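Local coordinates for protein cytochrome c, class II (Shewanella frigidimarina, PDB 4ULV) that carries a covalently bound heme c and probably serves in electron transfer or the sensing of diatomic gases, at residues A[40-45]-A[97-102]. Numbering follows the deposited sequence.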
loop_
_atom_site.group_PDB
_atom_site.type_symbol
_atom_site.label_atom_id
_atom_site.label_comp_id
_atom_site.label_asym_id
_atom_site.label_seq_id
_atom_site.Cartn_x
_atom_site.Cartn_y
_atom_site.Cartn_z
ATOM N N VAL A 40 -10.933 4.540 13.025
ATOM C CA VAL A 40 -10.505 4.824 11.656
ATOM C C VAL A 40 -9.138 5.457 11.671
ATOM O O VAL A 40 -8.241 5.111 10.893
ATOM C CB VAL A 40 -11.524 5.670 10.910
ATOM C CG1 VAL A 40 -10.988 6.103 9.558
ATOM C CG2 VAL A 40 -12.814 4.882 10.751
ATOM N N PHE A 41 -8.969 6.469 12.576
ATOM C CA PHE A 41 -7.667 7.138 12.644
ATOM C C PHE A 41 -6.543 6.101 12.873
ATOM O O PHE A 41 -5.450 6.203 12.301
ATOM C CB PHE A 41 -7.686 8.213 13.760
ATOM C CG PHE A 41 -6.446 9.038 13.868
ATOM C CD1 PHE A 41 -5.364 8.608 14.605
ATOM C CD2 PHE A 41 -6.364 10.303 13.243
ATOM C CE1 PHE A 41 -4.206 9.330 14.669
ATOM C CE2 PHE A 41 -5.218 11.076 13.352
ATOM C CZ PHE A 41 -4.165 10.616 14.090
ATOM N N SER A 42 -6.795 5.186 13.827
ATOM C CA SER A 42 -5.806 4.159 14.159
ATOM C C SER A 42 -5.486 3.251 12.959
ATOM O O SER A 42 -4.367 2.981 12.689
ATOM C CB SER A 42 -6.311 3.309 15.324
ATOM O OG SER A 42 -5.421 2.224 15.536
ATOM N N THR A 43 -6.530 2.808 12.293
ATOM C CA THR A 43 -6.282 1.874 11.170
ATOM C C THR A 43 -5.598 2.616 9.975
ATOM O O THR A 43 -4.745 1.999 9.298
ATOM C CB THR A 43 -7.528 1.093 10.817
ATOM O OG1 THR A 43 -7.125 -0.205 10.328
ATOM C CG2 THR A 43 -8.374 1.835 9.851
ATOM N N ARG A 44 -5.870 3.911 9.841
ATOM C CA ARG A 44 -5.136 4.711 8.886
ATOM C C ARG A 44 -3.691 4.845 9.264
ATOM O O ARG A 44 -2.799 4.809 8.407
ATOM C CB ARG A 44 -5.800 6.054 8.612
ATOM C CG ARG A 44 -7.154 5.843 7.897
ATOM C CD ARG A 44 -7.414 6.912 6.947
ATOM N NE ARG A 44 -8.767 6.953 6.550
ATOM C CZ ARG A 44 -9.269 6.229 5.557
ATOM N NH1 ARG A 44 -8.505 5.359 4.935
ATOM N NH2 ARG A 44 -10.536 6.409 5.244
ATOM N N ALA A 45 -3.435 5.015 10.576
ATOM C CA ALA A 45 -2.060 5.062 10.992
ATOM C C ALA A 45 -1.347 3.739 10.716
ATOM O O ALA A 45 -0.172 3.717 10.296
ATOM C CB ALA A 45 -1.998 5.402 12.510
ATOM N N VAL A 97 1.522 3.502 16.941
ATOM C CA VAL A 97 1.467 3.183 18.383
ATOM C C VAL A 97 0.687 4.284 19.112
ATOM O O VAL A 97 -0.198 3.960 19.924
ATOM C CB VAL A 97 2.912 3.011 18.966
ATOM C CG1 VAL A 97 2.898 2.925 20.451
ATOM C CG2 VAL A 97 3.589 1.766 18.411
ATOM N N ALA A 98 0.984 5.569 18.829
ATOM C CA ALA A 98 0.306 6.636 19.541
ATOM C C ALA A 98 -1.200 6.601 19.318
ATOM O O ALA A 98 -2.010 6.873 20.197
ATOM C CB ALA A 98 0.856 7.997 19.067
ATOM N N ALA A 99 -1.590 6.191 18.092
ATOM C CA ALA A 99 -2.990 6.092 17.760
ATOM C C ALA A 99 -3.783 5.000 18.482
ATOM O O ALA A 99 -5.003 4.994 18.462
ATOM C CB ALA A 99 -3.148 5.902 16.241
ATOM N N LYS A 100 -3.071 4.106 19.159
ATOM C CA LYS A 100 -3.730 3.116 19.988
ATOM C C LYS A 100 -4.116 3.633 21.385
ATOM O O LYS A 100 -4.703 2.889 22.129
ATOM C CB LYS A 100 -2.861 1.846 20.133
ATOM C CG LYS A 100 -2.405 1.232 18.835
ATOM C CD LYS A 100 -3.568 0.995 17.929
ATOM C CE LYS A 100 -3.145 0.359 16.580
ATOM N NZ LYS A 100 -2.752 1.473 15.600
ATOM N N SER A 101 -3.825 4.877 21.698
ATOM C CA SER A 101 -4.116 5.516 22.982
ATOM C C SER A 101 -5.122 6.638 22.686
ATOM O O SER A 101 -5.334 7.053 21.506
ATOM C CB SER A 101 -2.851 6.148 23.528
ATOM O OG SER A 101 -2.672 7.405 22.879
ATOM N N SER A 102 -5.683 7.195 23.737
ATOM C CA SER A 102 -6.509 8.382 23.624
ATOM C C SER A 102 -5.771 9.654 24.034
ATOM O O SER A 102 -6.439 10.649 24.328
ATOM C CB SER A 102 -7.753 8.174 24.472
ATOM O OG SER A 102 -7.423 8.044 25.831
#
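The methyl of Ala-99 sits among three residues of helix 38-51, its CB lying 3.8 Å from CA of Ser-42 and close to CB of Ala-45. It meets the Phe-41 ring at the edge, in the ring plane, 3.9 Å from CD1. With so small a side chain at the junction, the backbones draw close, CA of Ser-42 and CA of Ala-99 being 5.0 Å apart. Beside this apolar patch, Lys-100 NZ donates a hydrogen bond of 2.8 Å to Ser-42 OG. The lysine chain bends at chi2 (-53°) and again at chi4 (-87°), folding so that NZ reaches this hydroxyl while still bonding to the carbonyl of Ala-96 on helix 78-98. NZ also forms a salt bridge with Asp-46, further along helix 38-51, so the ammonium spans both helices. Ala-99 and Lys-100 are the central residues of a type I beta turn from Ala-98 to Ser-101, in which Ala-98 O accepts from both N and OG of Ser-101. Phe-41 also packs on Ile-107 of helix 104-125 and Met-26 of helix 5-30, linking the contact to the other two helices of the cytochrome c' bundle. The Asp-46 carboxylate, with two neutral oxygen acceptors, would favour a charged ammonium bordering the buried apolar contact.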